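Local atomic coordinates of oxidoreductase (Methanosarcina mazei, PDB entry 3KA7), a protein that binds flavin-adenine dinucleotide and probably works as an oxidoreductase of the flavin-containing amine oxidase family. Residues 56-62 with 78-82. Numbering follows the deposited sequence.
Sequences MLPNGPG and IVRSE. With FAD (flavin-adenine dinucleotide), chain B.
L57, which opens a type I beta turn, and P61, just after its last residue G60, pack on I78 in a protein of the flavin-containing amine oxidoreductase family. The turn is closed by G60 N to L57 O and lies in the loop before helix 64-71. Strand 78-80, which pairs with strand 189-191, runs alongside.

L57 CD1 meets I78 CD1 at 3.4 Å, tighter than usual for two methyls, and the two side chains cross at about a right angle. With I78 CG1 beside the backbone N (chi1 -53°), I78 CG2 is turned to the P61 ring. It lies 4.1 Å from P61 CD as an apolar pair, and 3.8 Å from P61 N and equally near G60 C.

R80 bends at chi2 and chi3, which brings its guanidinium back to P61. P61 CD comes to 3.3 Å from R80 NE, near the guanidinium plane and at its edge. These side chains also cross at about a right angle. Replacing P61 by alanine removes CG and CD, which would probably leave a gap against R80 NE and let the guanidinium turn more freely.

On the flavin side, M56 O accepts a weak hydrogen bond from FAD N3, at 2.9 Å and 128°. P58 CD lies 3.3 Å from FAD O2. The selenomethionine M56 side chain runs off to the side of the flavin, and its CE stops 3.8 Å from S81 OG, a hydroxyl hydrogen-bonded to T296 O.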
loop_
_atom_site.group_PDB
_atom_site.type_symbol
_atom_site.label_atom_id
_atom_site.label_comp_id
_atom_site.label_asym_id
_atom_site.label_seq_id
_atom_site.Cartn_x
_atom_site.Cartn_y
_atom_site.Cartn_z
HETATM N N MSE A 56 -7.826 2.500 -3.964
HETATM C CA MSE A 56 -8.335 2.874 -2.655
HETATM C C MSE A 56 -7.236 3.502 -1.806
HETATM O O MSE A 56 -6.079 3.061 -1.864
HETATM C CB MSE A 56 -8.916 1.623 -1.975
HETATM C CG MSE A 56 -9.613 1.860 -0.658
HETATM SE SE MSE A 56 -10.479 0.241 -0.045
HETATM C CE MSE A 56 -12.247 0.614 -0.802
ATOM N N LEU A 57 -7.591 4.546 -1.052
ATOM C CA LEU A 57 -6.694 5.174 -0.076
ATOM C C LEU A 57 -7.061 4.691 1.328
ATOM O O LEU A 57 -8.236 4.724 1.713
ATOM C CB LEU A 57 -6.816 6.702 -0.116
ATOM C CG LEU A 57 -6.493 7.415 -1.437
ATOM C CD1 LEU A 57 -6.542 8.938 -1.263
ATOM C CD2 LEU A 57 -5.152 6.989 -1.975
ATOM N N PRO A 58 -6.063 4.237 2.099
ATOM C CA PRO A 58 -6.324 3.693 3.431
ATOM C C PRO A 58 -7.056 4.673 4.361
ATOM O O PRO A 58 -7.906 4.252 5.170
ATOM C CB PRO A 58 -4.919 3.386 3.956
ATOM C CG PRO A 58 -4.151 3.054 2.721
ATOM C CD PRO A 58 -4.655 4.053 1.697
ATOM N N ASN A 59 -6.735 5.959 4.262
ATOM C CA ASN A 59 -7.406 6.960 5.093
ATOM C C ASN A 59 -8.294 7.909 4.288
ATOM O O ASN A 59 -8.653 8.997 4.763
ATOM C CB ASN A 59 -6.396 7.755 5.926
ATOM C CG ASN A 59 -5.659 6.905 6.946
ATOM O OD1 ASN A 59 -4.444 6.751 6.867
ATOM N ND2 ASN A 59 -6.382 6.383 7.939
ATOM N N GLY A 60 -8.627 7.505 3.065
ATOM C CA GLY A 60 -9.623 8.212 2.253
ATOM C C GLY A 60 -9.311 9.684 2.084
ATOM O O GLY A 60 -8.161 10.053 1.836
ATOM N N PRO A 61 -10.338 10.542 2.219
ATOM C CA PRO A 61 -10.151 11.972 2.020
ATOM C C PRO A 61 -9.495 12.676 3.197
ATOM O O PRO A 61 -9.225 13.868 3.104
ATOM C CB PRO A 61 -11.586 12.489 1.852
ATOM C CG PRO A 61 -12.403 11.561 2.650
ATOM C CD PRO A 61 -11.760 10.198 2.431
ATOM N N GLY A 62 -9.243 11.962 4.292
ATOM C CA GLY A 62 -8.735 12.613 5.503
ATOM C C GLY A 62 -7.271 12.398 5.856
ATOM O O GLY A 62 -6.772 12.981 6.824
ATOM N N ILE A 78 -11.950 12.560 -3.805
ATOM C CA ILE A 78 -11.846 11.302 -3.068
ATOM C C ILE A 78 -13.099 11.128 -2.231
ATOM O O ILE A 78 -13.411 11.980 -1.397
ATOM C CB ILE A 78 -10.623 11.274 -2.137
ATOM C CG1 ILE A 78 -9.347 11.607 -2.914
ATOM C CG2 ILE A 78 -10.504 9.903 -1.474
ATOM C CD1 ILE A 78 -8.139 11.881 -2.034
ATOM N N VAL A 79 -13.822 10.042 -2.462
ATOM C CA VAL A 79 -15.046 9.784 -1.707
ATOM C C VAL A 79 -14.770 8.878 -0.521
ATOM O O VAL A 79 -14.039 7.879 -0.640
ATOM C CB VAL A 79 -16.138 9.162 -2.573
ATOM C CG1 VAL A 79 -17.469 9.228 -1.835
ATOM C CG2 VAL A 79 -16.237 9.892 -3.929
ATOM N N ARG A 80 -15.336 9.237 0.630
ATOM C CA ARG A 80 -15.224 8.406 1.828
ATOM C C ARG A 80 -16.043 7.124 1.672
ATOM O O ARG A 80 -17.222 7.164 1.305
ATOM C CB ARG A 80 -15.677 9.182 3.072
ATOM C CG ARG A 80 -15.671 8.380 4.358
ATOM C CD ARG A 80 -14.279 7.956 4.802
ATOM N NE ARG A 80 -13.408 9.098 5.086
ATOM C CZ ARG A 80 -13.482 9.861 6.171
ATOM N NH1 ARG A 80 -14.401 9.620 7.096
ATOM N NH2 ARG A 80 -12.629 10.868 6.340
ATOM N N SER A 81 -15.414 5.985 1.946
ATOM C CA SER A 81 -16.080 4.692 1.826
ATOM C C SER A 81 -17.108 4.484 2.941
ATOM O O SER A 81 -16.989 5.049 4.028
ATOM C CB SER A 81 -15.064 3.552 1.924
ATOM O OG SER A 81 -14.158 3.520 0.838
ATOM N N GLU A 82 -18.092 3.642 2.659
ATOM C CA GLU A 82 -18.955 3.102 3.681
ATOM C C GLU A 82 -18.127 2.220 4.599
ATOM O O GLU A 82 -17.045 1.765 4.204
ATOM C CB GLU A 82 -20.083 2.316 3.028
ATOM C CG GLU A 82 -20.995 3.232 2.217
ATOM C CD GLU A 82 -21.412 4.479 2.992
ATOM O OE1 GLU A 82 -22.116 4.346 4.023
ATOM O OE2 GLU A 82 -21.038 5.600 2.571
HETATM P PA FAD B . 6.642 2.558 -7.303
HETATM O O1A FAD B . 7.526 1.438 -6.820
HETATM O O2A FAD B . 5.205 2.201 -7.603
HETATM O O5B FAD B . 7.295 3.214 -8.614
HETATM C C5B FAD B . 8.694 3.101 -8.841
HETATM C C4B FAD B . 8.886 3.599 -10.277
HETATM O O4B FAD B . 10.255 3.642 -10.628
HETATM C C3B FAD B . 8.187 2.671 -11.273
HETATM O O3B FAD B . 7.287 3.407 -12.086
HETATM C C2B FAD B . 9.338 2.087 -12.095
HETATM O O2B FAD B . 8.986 1.829 -13.442
HETATM C C1B FAD B . 10.412 3.160 -11.960
HETATM N N9A FAD B . 11.794 2.679 -12.090
HETATM C C8A FAD B . 12.381 1.544 -11.569
HETATM N N7A FAD B . 13.704 1.561 -11.905
HETATM C C5A FAD B . 13.939 2.692 -12.624
HETATM C C6A FAD B . 15.076 3.203 -13.232
HETATM N N6A FAD B . 16.252 2.609 -13.055
HETATM N N1A FAD B . 14.994 4.402 -13.910
HETATM C C2A FAD B . 13.801 5.090 -14.003
HETATM N N3A FAD B . 12.669 4.578 -13.404
HETATM C C4A FAD B . 12.753 3.398 -12.737
HETATM N N1 FAD B . -1.656 0.969 -1.513
HETATM C C2 FAD B . -2.748 1.666 -1.025
HETATM O O2 FAD B . -2.579 2.748 -0.447
HETATM N N3 FAD B . -4.017 1.126 -1.167
HETATM C C4 FAD B . -4.201 -0.098 -1.788
HETATM O O4 FAD B . -5.325 -0.583 -1.918
HETATM C C4X FAD B . -3.107 -0.801 -2.272
HETATM N N5 FAD B . -3.284 -2.037 -2.877
HETATM C C5X FAD B . -2.182 -2.717 -3.367
HETATM C C6 FAD B . -2.343 -3.953 -3.993
HETATM C C7 FAD B . -1.243 -4.630 -4.505
HETATM C C7M FAD B . -1.448 -5.967 -5.174
HETATM C C8 FAD B . 0.019 -4.063 -4.380
HETATM C C8M FAD B . 1.234 -4.766 -4.911
HETATM C C9 FAD B . 0.187 -2.835 -3.746
HETATM C C9A FAD B . -0.917 -2.154 -3.243
HETATM N N10 FAD B . -0.752 -0.928 -2.611
HETATM C C10 FAD B . -1.839 -0.250 -2.134
HETATM C "C1'" FAD B . 0.604 -0.347 -2.380
HETATM C "C2'" FAD B . 0.875 0.715 -3.452
HETATM O "O2'" FAD B . 0.507 0.204 -4.731
HETATM C "C3'" FAD B . 2.357 1.080 -3.425
HETATM O "O3'" FAD B . 2.761 1.295 -2.078
HETATM C "C4'" FAD B . 2.742 2.321 -4.225
HETATM O "O4'" FAD B . 2.197 2.307 -5.529
HETATM C "C5'" FAD B . 4.262 2.310 -4.345
HETATM O "O5'" FAD B . 4.655 3.579 -4.805
HETATM P P FAD B . 6.188 3.992 -4.801
HETATM O O1P FAD B . 6.294 5.463 -4.484
HETATM O O2P FAD B . 7.023 3.086 -3.917
HETATM O O3P FAD B . 6.708 3.828 -6.315
#